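Local coordinates for protein endoglucanase (Clostridium thermocellum, PDB 2YIK) that probably acts as a cellulase, cleaving the beta-1,4-glucosidic bonds of cellulose as a member of glycoside hydrolase family 9, at residues 81-84 with 89-92; 125-130 with 159-164; 169-172 with 176-179; 228-233 with 243-248; 247-252 with 296-301. All blocks are in the same frame, centred on the assembly; numbering follows the deposited sequence.

Contact 1 of 5, residues 81-84 with 89-92; sequences LDSQ and SDGF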
# COMPACT_ATOMS: atom_id res chain seq x y z
N LEU A 81 -5.82 -10.87 -25.91
CA LEU A 81 -6.23 -9.51 -26.17
C LEU A 81 -7.55 -9.44 -26.94
O LEU A 81 -7.55 -9.44 -28.17
CB LEU A 81 -5.12 -8.78 -26.95
CG LEU A 81 -5.34 -7.31 -27.32
CD1 LEU A 81 -5.50 -6.47 -26.06
CD2 LEU A 81 -4.15 -6.82 -28.14
N ASP A 82 -8.66 -9.43 -26.22
CA ASP A 82 -9.98 -9.32 -26.83
C ASP A 82 -10.95 -8.70 -25.84
O ASP A 82 -10.60 -8.49 -24.68
CB ASP A 82 -10.50 -10.69 -27.32
CG ASP A 82 -10.64 -11.71 -26.21
OD1 ASP A 82 -11.43 -11.49 -25.27
OD2 ASP A 82 -9.96 -12.74 -26.28
N SER A 83 -12.17 -8.41 -26.29
CA SER A 83 -13.17 -7.76 -25.44
C SER A 83 -13.84 -8.62 -24.37
O SER A 83 -14.75 -8.16 -23.69
CB SER A 83 -14.26 -7.12 -26.31
OG SER A 83 -14.88 -8.07 -27.14
N GLN A 84 -13.40 -9.87 -24.24
CA GLN A 84 -13.97 -10.75 -23.22
C GLN A 84 -12.91 -11.04 -22.17
O GLN A 84 -13.19 -11.01 -20.97
CB GLN A 84 -14.48 -12.07 -23.83
CG GLN A 84 -15.82 -11.96 -24.58
CD GLN A 84 -15.67 -11.44 -26.01
OE1 GLN A 84 -14.70 -11.78 -26.71
NE2 GLN A 84 -16.63 -10.63 -26.47
N SER A 89 -12.90 -2.25 -25.26
CA SER A 89 -13.83 -2.46 -26.37
C SER A 89 -13.13 -3.00 -27.62
O SER A 89 -11.91 -2.89 -27.74
CB SER A 89 -14.53 -1.15 -26.73
OG SER A 89 -13.62 -0.23 -27.32
N ASP A 90 -13.91 -3.59 -28.53
CA ASP A 90 -13.36 -4.11 -29.78
C ASP A 90 -12.70 -2.97 -30.55
O ASP A 90 -11.62 -3.13 -31.12
CB ASP A 90 -14.47 -4.69 -30.67
CG ASP A 90 -15.00 -6.02 -30.18
OD1 ASP A 90 -14.29 -6.73 -29.44
OD2 ASP A 90 -16.15 -6.36 -30.57
N GLY A 91 -13.36 -1.83 -30.57
CA GLY A 91 -12.85 -0.67 -31.28
C GLY A 91 -11.54 -0.12 -30.72
O GLY A 91 -10.65 0.26 -31.46
N PHE A 92 -11.44 -0.09 -29.39
CA PHE A 92 -10.24 0.40 -28.75
C PHE A 92 -9.07 -0.52 -29.07
O PHE A 92 -8.00 -0.06 -29.43
CB PHE A 92 -10.41 0.47 -27.24
CG PHE A 92 -9.25 1.09 -26.53
CD1 PHE A 92 -9.14 2.47 -26.44
CD2 PHE A 92 -8.23 0.29 -26.03
CE1 PHE A 92 -8.02 3.06 -25.86
CE2 PHE A 92 -7.10 0.87 -25.45
CZ PHE A 92 -7.00 2.26 -25.36
O HOH W 1 -12.34 -8.76 -29.13
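Ser-83 and Asp-90 meet at the start of helix 90-100, where a surface loop turns back on the first residue of the helix beyond an N-cap serine. Ser-83 lends the largest area to the contact. Its CB points at the helix start, and its hydroxyl, held between the backbone N and the carbonyl carbon (chi1 58°), donates to Asp-90 at 2.7 Å from OG to OD1. The hydroxyl comes to the syn side of the carboxylate but 33° out of its plane, so the bond is short without being ideally directed. Asp-90 reaches it with the end of its side chain, CG lying beside the backbone N (chi1 -74°). As the first residue after the N-cap, Asp-90 lies at the start of the helix, whose dipole may ease its negative charge. Ser-89, the third residue involved, has its CB directed from the loop, and its OG caps the helix, accepting from Phe-92 N at 3.0 Å. It approaches Ser-83 mainly through backbone, the two CA atoms being 5.4 Å apart. On the loop side Asp-82 OD1 accepts from Gln-84 N at 2.8 Å through its anti lone pair, an Asx turn that shapes the chain round Ser-83; Asn-85 N bonds to the same oxygen. A water adds a second link, accepting from Ser-83 N at 2.9 Å and donating to Asp-90 OD1 at 2.8 Å, so that this one carboxylate oxygen takes two donors.

Contact 2 of 5, residues 125-130 with 159-164; sequences LPEAYA and RYFNDY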
# COMPACT_ATOMS: atom_id res chain seq x y z
N LEU A 125 -6.45 -0.38 -6.70
CA LEU A 125 -6.39 0.65 -5.68
C LEU A 125 -5.58 0.22 -4.46
O LEU A 125 -4.65 0.91 -4.07
CB LEU A 125 -7.80 1.10 -5.27
CG LEU A 125 -7.91 2.42 -4.49
CD1 LEU A 125 -6.98 3.47 -5.09
CD2 LEU A 125 -9.35 2.91 -4.51
N PRO A 126 -5.92 -0.93 -3.84
CA PRO A 126 -5.09 -1.30 -2.69
C PRO A 126 -3.68 -1.79 -3.08
O PRO A 126 -2.75 -1.71 -2.28
CB PRO A 126 -5.92 -2.37 -1.98
CG PRO A 126 -6.69 -3.01 -3.12
CD PRO A 126 -7.09 -1.82 -3.98
N GLU A 127 -3.53 -2.31 -4.30
CA GLU A 127 -2.21 -2.78 -4.74
C GLU A 127 -1.26 -1.56 -4.75
O GLU A 127 -0.14 -1.62 -4.22
CB GLU A 127 -2.30 -3.37 -6.16
CG GLU A 127 -1.00 -3.99 -6.71
CD GLU A 127 -0.81 -5.46 -6.31
OE1 GLU A 127 -1.80 -6.12 -5.96
OE2 GLU A 127 0.34 -5.95 -6.37
N ALA A 128 -1.73 -0.46 -5.33
CA ALA A 128 -0.94 0.77 -5.38
C ALA A 128 -0.76 1.36 -3.98
O ALA A 128 0.29 1.91 -3.66
CB ALA A 128 -1.60 1.79 -6.32
N TYR A 129 -1.80 1.26 -3.15
CA TYR A 129 -1.70 1.80 -1.79
C TYR A 129 -0.61 1.09 -1.00
O TYR A 129 0.16 1.73 -0.30
CB TYR A 129 -3.03 1.66 -1.04
CG TYR A 129 -2.88 1.87 0.45
CD1 TYR A 129 -2.56 0.81 1.30
CD2 TYR A 129 -3.00 3.14 1.02
CE1 TYR A 129 -2.36 1.00 2.67
CE2 TYR A 129 -2.80 3.35 2.38
CZ TYR A 129 -2.48 2.28 3.20
OH TYR A 129 -2.25 2.48 4.54
N ALA A 130 -0.56 -0.24 -1.12
CA ALA A 130 0.43 -1.01 -0.39
C ALA A 130 1.82 -0.67 -0.88
O ALA A 130 2.73 -0.43 -0.09
CB ALA A 130 0.16 -2.50 -0.54
N ARG A 159 10.33 -3.62 -5.83
CA ARG A 159 10.60 -3.82 -7.25
C ARG A 159 9.50 -4.70 -7.84
O ARG A 159 9.05 -4.48 -8.96
CB ARG A 159 11.96 -4.49 -7.47
CG ARG A 159 13.15 -3.55 -7.41
CD ARG A 159 14.45 -4.34 -7.49
NE ARG A 159 15.65 -3.49 -7.45
CZ ARG A 159 16.15 -2.85 -8.51
NH1 ARG A 159 15.57 -2.96 -9.70
NH2 ARG A 159 17.24 -2.12 -8.37
N TYR A 160 9.07 -5.70 -7.07
CA TYR A 160 8.04 -6.60 -7.56
C TYR A 160 6.71 -5.86 -7.75
O TYR A 160 5.98 -6.14 -8.70
CB TYR A 160 7.85 -7.78 -6.61
CG TYR A 160 7.41 -9.06 -7.31
CD1 TYR A 160 8.29 -9.76 -8.13
CD2 TYR A 160 6.11 -9.55 -7.17
CE1 TYR A 160 7.90 -10.92 -8.79
CE2 TYR A 160 5.70 -10.71 -7.82
CZ TYR A 160 6.60 -11.39 -8.63
OH TYR A 160 6.21 -12.53 -9.30
N PHE A 161 6.40 -4.91 -6.86
CA PHE A 161 5.17 -4.12 -6.98
C PHE A 161 5.24 -3.22 -8.21
O PHE A 161 4.39 -3.28 -9.09
CB PHE A 161 4.98 -3.17 -5.78
CG PHE A 161 4.14 -3.73 -4.66
CD1 PHE A 161 2.78 -3.99 -4.83
CD2 PHE A 161 4.71 -3.94 -3.41
CE1 PHE A 161 2.01 -4.45 -3.76
CE2 PHE A 161 3.95 -4.39 -2.34
CZ PHE A 161 2.59 -4.64 -2.51
N ASN A 162 6.26 -2.38 -8.24
CA ASN A 162 6.43 -1.42 -9.32
C ASN A 162 6.76 -1.98 -10.70
O ASN A 162 6.41 -1.36 -11.71
CB ASN A 162 7.45 -0.36 -8.89
CG ASN A 162 6.96 0.47 -7.70
OD1 ASN A 162 7.39 0.27 -6.56
ND2 ASN A 162 6.05 1.39 -7.98
N ASP A 163 7.43 -3.12 -10.78
CA ASP A 163 7.72 -3.69 -12.10
C ASP A 163 6.40 -4.18 -12.68
O ASP A 163 6.21 -4.17 -13.90
CB ASP A 163 8.73 -4.84 -12.01
CG ASP A 163 10.12 -4.37 -11.61
OD1 ASP A 163 10.42 -3.18 -11.80
OD2 ASP A 163 10.92 -5.19 -11.11
N TYR A 164 5.50 -4.59 -11.80
CA TYR A 164 4.18 -5.05 -12.20
C TYR A 164 3.40 -3.86 -12.77
O TYR A 164 2.81 -3.97 -13.84
CB TYR A 164 3.45 -5.65 -10.98
CG TYR A 164 1.96 -5.86 -11.14
CD1 TYR A 164 1.43 -6.69 -12.14
CD2 TYR A 164 1.07 -5.28 -10.23
CE1 TYR A 164 0.06 -6.92 -12.23
CE2 TYR A 164 -0.30 -5.50 -10.31
CZ TYR A 164 -0.81 -6.33 -11.31
OH TYR A 164 -2.17 -6.55 -11.38
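Helices 125-130 and 159-164 run past each other at 135° between their directions, their axes 10.4 Å apart at closest approach and Glu-127 nearest Phe-161 with 7.8 Å between CA atoms. At that spacing the contact is made by long side chains, chiefly Glu-127 and Phe-161. The glutamate leaves its helix with CG anti to the backbone N and then bends at chi2 (87°), which brings the carboxylate beside the rings of Phe-161 and Tyr-164. Its OE2 lies 3.4 Å from Phe-161 CE1, approaching the ring obliquely, with carboxylate and ring planes 62° apart. The second ring, Tyr-164, is met at its edge, where CE2 stands 4.0 Å from Glu-127 CG, the two side chains lying nearly perpendicular. One turn further along, Ala-130 CB packs at 3.8 Å against Phe-161 CZ, so the phenyl group is touched by both a polar and a methyl group from successive turns. The buried OE2 is not left to the aromatic carbons alone: it accepts a hydrogen bond from the backbone N of Phe-114, whose ring also meets that of Phe-161. Glu-127 thereby ties helix 124-140 to the chain just ahead of the zinc ligand His-115. Tyr-160, on the same helix as Tyr-164, bonds through its OH to the carbonyl of Cys-56, another zinc ligand. Helix 124-140 and helix 151-167 pack in this way within the (alpha/alpha)6 barrel known for family 9 glycoside hydrolases.

Contact 3 of 5, residues 169-172 with 176-179; sequences TFRD and NVVA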
# COMPACT_ATOMS: atom_id res chain seq x y z
N THR A 169 1.47 -0.86 -17.74
CA THR A 169 1.26 0.45 -18.33
C THR A 169 1.70 0.36 -19.78
O THR A 169 2.89 0.29 -20.08
CB THR A 169 2.10 1.55 -17.62
OG1 THR A 169 1.82 1.52 -16.21
CG2 THR A 169 1.74 2.93 -18.17
N PHE A 170 0.71 0.34 -20.68
CA PHE A 170 0.96 0.26 -22.11
C PHE A 170 1.06 1.67 -22.69
O PHE A 170 0.07 2.41 -22.73
CB PHE A 170 -0.17 -0.54 -22.76
CG PHE A 170 -0.27 -1.94 -22.26
CD1 PHE A 170 -0.96 -2.22 -21.07
CD2 PHE A 170 0.40 -2.98 -22.90
CE1 PHE A 170 -0.97 -3.51 -20.53
CE2 PHE A 170 0.39 -4.27 -22.37
CZ PHE A 170 -0.29 -4.53 -21.18
N ARG A 171 2.27 2.05 -23.10
CA ARG A 171 2.55 3.38 -23.63
C ARG A 171 3.02 3.34 -25.09
O ARG A 171 3.61 2.35 -25.52
CB ARG A 171 3.64 4.05 -22.79
CG ARG A 171 3.42 3.98 -21.29
CD ARG A 171 4.73 4.21 -20.54
NE ARG A 171 5.20 5.59 -20.62
CZ ARG A 171 6.42 5.99 -20.29
NH1 ARG A 171 7.32 5.11 -19.85
NH2 ARG A 171 6.75 7.27 -20.37
N ASP A 172 2.76 4.41 -25.83
CA ASP A 172 3.25 4.46 -27.20
C ASP A 172 4.73 4.85 -27.09
O ASP A 172 5.21 5.15 -25.99
CB ASP A 172 2.43 5.44 -28.06
CG ASP A 172 2.56 6.89 -27.63
OD1 ASP A 172 3.49 7.24 -26.87
OD2 ASP A 172 1.71 7.69 -28.07
N ASN A 176 3.37 8.30 -24.06
CA ASN A 176 1.97 8.51 -23.70
C ASN A 176 1.30 7.21 -23.29
O ASN A 176 1.43 6.19 -23.98
CB ASN A 176 1.20 9.13 -24.86
CG ASN A 176 1.84 10.40 -25.36
OD1 ASN A 176 2.30 10.46 -26.50
ND2 ASN A 176 1.88 11.42 -24.51
N VAL A 177 0.58 7.24 -22.18
CA VAL A 177 -0.14 6.07 -21.69
C VAL A 177 -1.38 5.83 -22.55
O VAL A 177 -2.19 6.73 -22.75
CB VAL A 177 -0.58 6.22 -20.21
CG1 VAL A 177 -1.43 5.03 -19.81
CG2 VAL A 177 0.65 6.33 -19.31
N VAL A 178 -1.52 4.61 -23.04
CA VAL A 178 -2.65 4.23 -23.87
C VAL A 178 -3.66 3.43 -23.05
O VAL A 178 -4.88 3.59 -23.20
CB VAL A 178 -2.15 3.40 -25.08
CG1 VAL A 178 -3.32 2.73 -25.79
CG2 VAL A 178 -1.39 4.31 -26.05
N ALA A 179 -3.16 2.57 -22.17
CA ALA A 179 -4.00 1.76 -21.31
C ALA A 179 -3.20 1.29 -20.09
O ALA A 179 -1.97 1.14 -20.16
CB ALA A 179 -4.55 0.56 -22.07
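Phe-170 O is gripped by two neighbouring amides of the facing strand: Val-178 N, almost head-on to the oxygen at 2.7 Å, and Ala-179 N, further to one side on a lone pair at 3.3 Å. In return Phe-170 N donates to Ala-179 O at 2.8 Å. Two residues opposite one make a classic beta bulge, and Val-178, the extra residue, takes a helical psi of -39° that turns both N-H groups toward the single acceptor. The bulge lies in the beta hairpin of strands 169-171 and 177-184, close to its turn, and shifts the register by one, so that Arg-171 pairs with Val-177 as a non-hydrogen-bonded pair. Thr-169 sets CG2 anti to its backbone N, which turns this methyl to Val-177 CG2 at 3.7 Å while OG1 bonds Phe-165 O. Arg-171 CG lies 4.1 Å from Val-177 CG2. Phe-170 and Ala-179 occupy the other face. Arg-171 NE holds Gly-175 O in the turn, while NH1 forms a salt bridge with Asp-246 OD2 on helix 238-257; Val-178 packs on helix 90-100. Nearer the turn Asp-172 N donates to Asn-176 O at 2.9 Å, and this carbonyl also receives a CA-H...O contact from Arg-171 CA at 3.0 Å. Asp-172 OD1 accepts only weakly from Asn-176 N, 3.0 Å away with an N-H...O angle of 135°.

Contact 4 of 5, residues 228-233 with 243-248; sequences INYMNF and KSLDYA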
# COMPACT_ATOMS: atom_id res chain seq x y z
N ILE A 228 7.60 7.34 -5.75
CA ILE A 228 8.25 6.93 -4.51
C ILE A 228 9.39 5.96 -4.85
O ILE A 228 10.45 5.99 -4.21
CB ILE A 228 7.24 6.25 -3.56
CG1 ILE A 228 6.24 7.30 -3.06
CG2 ILE A 228 7.97 5.58 -2.38
CD1 ILE A 228 5.05 6.73 -2.34
N ASN A 229 9.18 5.11 -5.85
CA ASN A 229 10.18 4.13 -6.27
C ASN A 229 11.41 4.90 -6.75
O ASN A 229 12.55 4.51 -6.47
CB ASN A 229 9.64 3.25 -7.40
CG ASN A 229 10.24 1.85 -7.39
OD1 ASN A 229 10.49 1.26 -8.45
ND2 ASN A 229 10.47 1.31 -6.20
N TYR A 230 11.19 5.99 -7.48
CA TYR A 230 12.29 6.80 -7.95
C TYR A 230 13.04 7.33 -6.73
O TYR A 230 14.27 7.21 -6.65
CB TYR A 230 11.78 7.99 -8.78
CG TYR A 230 12.79 9.11 -8.89
CD1 TYR A 230 13.82 9.06 -9.83
CD2 TYR A 230 12.75 10.19 -8.01
CE1 TYR A 230 14.79 10.07 -9.89
CE2 TYR A 230 13.71 11.20 -8.06
CZ TYR A 230 14.72 11.14 -9.00
OH TYR A 230 15.64 12.15 -9.04
N MET A 231 12.30 7.89 -5.78
CA MET A 231 12.91 8.44 -4.57
C MET A 231 13.75 7.41 -3.82
O MET A 231 14.80 7.73 -3.27
CB MET A 231 11.84 9.00 -3.61
CG MET A 231 11.11 10.25 -4.09
SD MET A 231 12.18 11.65 -4.50
CE MET A 231 12.77 12.17 -2.90
N ASN A 232 13.29 6.16 -3.82
CA ASN A 232 13.98 5.08 -3.12
C ASN A 232 15.19 4.52 -3.87
O ASN A 232 16.11 3.98 -3.25
CB ASN A 232 12.99 3.94 -2.83
CG ASN A 232 12.06 4.25 -1.66
OD1 ASN A 232 10.93 3.76 -1.60
ND2 ASN A 232 12.54 5.05 -0.71
N PHE A 233 15.21 4.65 -5.19
CA PHE A 233 16.31 4.10 -5.98
C PHE A 233 17.21 5.08 -6.73
O PHE A 233 18.20 4.67 -7.34
CB PHE A 233 15.76 3.10 -7.00
CG PHE A 233 15.27 1.82 -6.38
CD1 PHE A 233 16.16 0.83 -6.00
CD2 PHE A 233 13.91 1.63 -6.16
CE1 PHE A 233 15.71 -0.35 -5.40
CE2 PHE A 233 13.44 0.46 -5.55
CZ PHE A 233 14.34 -0.54 -5.17
N LYS A 243 13.58 5.19 -14.88
CA LYS A 243 12.48 4.51 -15.55
C LYS A 243 11.19 4.65 -14.74
O LYS A 243 10.13 4.94 -15.30
CB LYS A 243 12.81 3.04 -15.77
CG LYS A 243 11.69 2.28 -16.44
CD LYS A 243 12.22 1.02 -17.08
CE LYS A 243 11.14 -0.04 -17.25
NZ LYS A 243 11.59 -1.31 -16.59
N SER A 244 11.29 4.46 -13.42
CA SER A 244 10.13 4.58 -12.54
C SER A 244 9.54 5.98 -12.64
O SER A 244 8.33 6.14 -12.79
CB SER A 244 10.53 4.31 -11.08
OG SER A 244 11.07 3.00 -10.93
N LEU A 245 10.40 6.99 -12.56
CA LEU A 245 9.96 8.38 -12.65
C LEU A 245 9.31 8.68 -14.00
O LEU A 245 8.34 9.42 -14.07
CB LEU A 245 11.13 9.33 -12.41
CG LEU A 245 10.78 10.83 -12.39
CD1 LEU A 245 9.72 11.11 -11.35
CD2 LEU A 245 12.04 11.63 -12.08
N ASP A 246 9.86 8.10 -15.07
CA ASP A 246 9.31 8.33 -16.39
C ASP A 246 7.88 7.78 -16.47
O ASP A 246 6.97 8.44 -16.98
CB ASP A 246 10.18 7.66 -17.46
CG ASP A 246 9.57 7.74 -18.84
OD1 ASP A 246 9.23 8.84 -19.29
OD2 ASP A 246 9.42 6.69 -19.49
N TYR A 247 7.68 6.57 -15.96
CA TYR A 247 6.35 5.97 -15.95
C TYR A 247 5.41 6.76 -15.01
O TYR A 247 4.24 6.97 -15.33
CB TYR A 247 6.41 4.50 -15.51
CG TYR A 247 6.71 3.52 -16.62
CD1 TYR A 247 8.00 3.37 -17.13
CD2 TYR A 247 5.69 2.75 -17.18
CE1 TYR A 247 8.27 2.45 -18.16
CE2 TYR A 247 5.94 1.83 -18.20
CZ TYR A 247 7.23 1.69 -18.69
OH TYR A 247 7.47 0.79 -19.71
N ALA A 248 5.93 7.20 -13.87
CA ALA A 248 5.13 7.97 -12.92
C ALA A 248 4.57 9.25 -13.55
O ALA A 248 3.37 9.52 -13.45
CB ALA A 248 5.96 8.32 -11.67
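Tyr-230 and Leu-245 both carry CG opposite the backbone N (chi1 160° and -176°), and these matching torsions send the two side chains out of their helices alongside each other in a common direction. Leu-245 CB lies 3.7 Å from Tyr-230 CD1, and further out the CD2 methyl comes over one face of the ring, 3.9 Å from its centroid and displaced slightly toward the rim. This is a CH-pi contact. The pair takes the partly exposed side of the interface. On the buried side the meeting is polar: Ser-244 OG, set beside its own backbone N, sits 3.1 Å from Asn-229 OD1. The backbone O of Tyr-240 also accepts from Ser-244 OG, so one hydroxyl proton has two acceptors to choose from. The small Ser-244 faces the other helix with only CB and OG, and its CB stands 4.0 Å from Tyr-230 N. Nearby, the CA atoms of Tyr-230 and Leu-245 are 5.5 Å apart. The axes of the two segments approach to 8.0 Å, at 162°. The result is a tight antiparallel helical hairpin, successive helices 216-233 and 238-257 of the (alpha/alpha)6 barrel joined by a short connection. Leu-289 and Ala-292 of helix 279-293 touch Leu-245 and Tyr-230 in turn. Close approach here rests on a small side chain and one methyl over a ring face, while Ser-244 OG has Tyr-240 O of its own helix as a partner, so the link across to Asn-229 is uncertain.

Contact 5 of 5, residues 247-252 with 296-301; sequences YAKALF and EHYLDE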
# COMPACT_ATOMS: atom_id res chain seq x y z
N TYR A 247 7.68 6.57 -15.96
CA TYR A 247 6.35 5.97 -15.95
C TYR A 247 5.41 6.76 -15.01
O TYR A 247 4.24 6.97 -15.33
CB TYR A 247 6.41 4.50 -15.51
CG TYR A 247 6.71 3.52 -16.62
CD1 TYR A 247 8.00 3.37 -17.13
CD2 TYR A 247 5.69 2.75 -17.18
CE1 TYR A 247 8.27 2.45 -18.16
CE2 TYR A 247 5.94 1.83 -18.20
CZ TYR A 247 7.23 1.69 -18.69
OH TYR A 247 7.47 0.79 -19.71
N ALA A 248 5.93 7.20 -13.87
CA ALA A 248 5.13 7.97 -12.92
C ALA A 248 4.57 9.25 -13.55
O ALA A 248 3.37 9.52 -13.45
CB ALA A 248 5.96 8.32 -11.67
N LYS A 249 5.45 10.02 -14.19
CA LYS A 249 5.04 11.26 -14.84
C LYS A 249 4.02 11.03 -15.96
O LYS A 249 3.11 11.84 -16.14
CB LYS A 249 6.26 11.96 -15.46
CG LYS A 249 7.31 12.48 -14.50
CD LYS A 249 8.57 12.80 -15.30
CE LYS A 249 9.45 13.84 -14.64
NZ LYS A 249 10.62 14.19 -15.54
N ALA A 250 4.19 9.95 -16.70
CA ALA A 250 3.28 9.62 -17.80
C ALA A 250 1.90 9.29 -17.26
O ALA A 250 0.89 9.74 -17.79
CB ALA A 250 3.83 8.44 -18.60
N LEU A 251 1.86 8.49 -16.20
CA LEU A 251 0.59 8.12 -15.59
C LEU A 251 -0.08 9.39 -15.05
O LEU A 251 -1.27 9.62 -15.29
CB LEU A 251 0.80 7.09 -14.48
CG LEU A 251 1.10 5.67 -14.97
CD1 LEU A 251 1.72 4.84 -13.86
CD2 LEU A 251 -0.19 5.04 -15.48
N PHE A 252 0.68 10.22 -14.34
CA PHE A 252 0.10 11.45 -13.79
C PHE A 252 -0.44 12.34 -14.90
O PHE A 252 -1.50 12.96 -14.75
CB PHE A 252 1.12 12.25 -12.99
CG PHE A 252 0.52 13.44 -12.27
CD1 PHE A 252 -0.06 13.30 -11.01
CD2 PHE A 252 0.49 14.70 -12.88
CE1 PHE A 252 -0.66 14.39 -10.36
CE2 PHE A 252 -0.10 15.79 -12.25
CZ PHE A 252 -0.68 15.64 -10.98
N GLU A 296 7.46 22.94 -10.38
CA GLU A 296 6.38 23.66 -9.75
C GLU A 296 4.98 23.28 -10.21
O GLU A 296 4.02 23.47 -9.47
CB GLU A 296 6.59 25.16 -9.93
CG GLU A 296 7.78 25.73 -9.15
CD GLU A 296 7.67 25.49 -7.64
OE1 GLU A 296 6.54 25.53 -7.10
OE2 GLU A 296 8.72 25.26 -6.99
N HIS A 297 4.87 22.76 -11.42
CA HIS A 297 3.57 22.36 -11.95
C HIS A 297 2.88 21.34 -11.05
O HIS A 297 1.66 21.40 -10.84
CB HIS A 297 3.74 21.77 -13.35
CG HIS A 297 2.50 21.14 -13.89
ND1 HIS A 297 1.38 21.87 -14.25
CD2 HIS A 297 2.19 19.84 -14.12
CE1 HIS A 297 0.44 21.05 -14.66
NE2 HIS A 297 0.90 19.81 -14.59
N TYR A 298 3.65 20.40 -10.52
CA TYR A 298 3.10 19.37 -9.65
C TYR A 298 2.60 19.95 -8.35
O TYR A 298 1.54 19.56 -7.85
CB TYR A 298 4.14 18.29 -9.38
CG TYR A 298 4.48 17.50 -10.63
CD1 TYR A 298 3.49 16.82 -11.33
CD2 TYR A 298 5.79 17.46 -11.12
CE1 TYR A 298 3.78 16.12 -12.49
CE2 TYR A 298 6.09 16.75 -12.27
CZ TYR A 298 5.09 16.09 -12.96
OH TYR A 298 5.39 15.39 -14.10
N LEU A 299 3.34 20.90 -7.79
CA LEU A 299 2.92 21.52 -6.55
C LEU A 299 1.64 22.31 -6.80
O LEU A 299 0.75 22.35 -5.95
CB LEU A 299 4.00 22.44 -5.99
CG LEU A 299 3.78 22.86 -4.54
CD1 LEU A 299 3.80 21.63 -3.61
CD2 LEU A 299 4.87 23.86 -4.14
N ASP A 300 1.54 22.92 -7.98
CA ASP A 300 0.35 23.69 -8.35
C ASP A 300 -0.86 22.77 -8.46
O ASP A 300 -1.97 23.14 -8.11
CB ASP A 300 0.54 24.42 -9.69
CG ASP A 300 1.47 25.61 -9.60
OD1 ASP A 300 1.62 26.18 -8.50
OD2 ASP A 300 2.06 25.98 -10.64
N GLU A 301 -0.63 21.56 -8.98
CA GLU A 301 -1.73 20.61 -9.11
C GLU A 301 -2.14 20.11 -7.73
O GLU A 301 -3.33 19.91 -7.46
CB GLU A 301 -1.32 19.43 -10.00
CG GLU A 301 -1.30 19.76 -11.49
CD GLU A 301 -2.65 20.27 -11.98
OE1 GLU A 301 -3.64 19.50 -11.96
OE2 GLU A 301 -2.73 21.45 -12.37
O HOH W 2 3.36 14.43 -15.50
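Phe-252 and Tyr-298 form an offset edge-to-face pair: the edge of the tyrosine ring is turned toward the face of the phenylalanine, with centroids 5.4 Å apart and planes at 78°. The CD1-CE1 side of Tyr-298 does the touching, CE1 lying 3.6 Å from Phe-252 CD2, and the side chains run antiparallel alongside each other. The CB of Phe-252 is directed toward the other helix, with CG anti to the backbone N (chi1 -173°). At the far end of its ring CZ meets Glu-301 CB, 4.0 Å away near the ring plane. Glu-301 OE1 bonds Tyr-282 OH and OE2 forms a salt bridge with Lys-304; the Tyr-282 ring also stacks on Phe-252. The Tyr-298 hydroxyl comes up to Lys-249, OH lying 3.5 Å from CG, with the two side chains roughly perpendicular. A water in the plane of the tyrosine ring gives the hydroxyl a polar partner, 2.6 Å from Tyr-298 OH and donating at 2.7 Å to Lys-249 O. The axes stay 13.2 Å apart at 44°, and helix 279-293 supplies Ala-286 and Leu-289 against Phe-252 and Thr-293 against Lys-249 and Tyr-298. The three helices pack within the (alpha/alpha)6 barrel expected for the family.

How the contacts relate
Contacts 2 and 5 are buried, contacts 3 and 4 partly so, and contact 1 lies on the surface. Contact 1 depends on a carboxylate, a hydroxyl and a water, contact 3 on backbone bonds, contact 2 on a buried carboxylate among rings and contact 5 on a ring pair; the last two join widely spaced helices, unlike the close hairpin of contact 4. Helix 238-257 serves both contacts 4 and 5, which share Tyr-247 and Ala-248. The hairpin of contact 3 leans on that helix, where Ala-250 touches Val-177 and Arg-171, and meets contact 1 where Phe-92 packs against Val-178 and Ala-179. Contacts 2 and 4 touch where Arg-159 meets Phe-233.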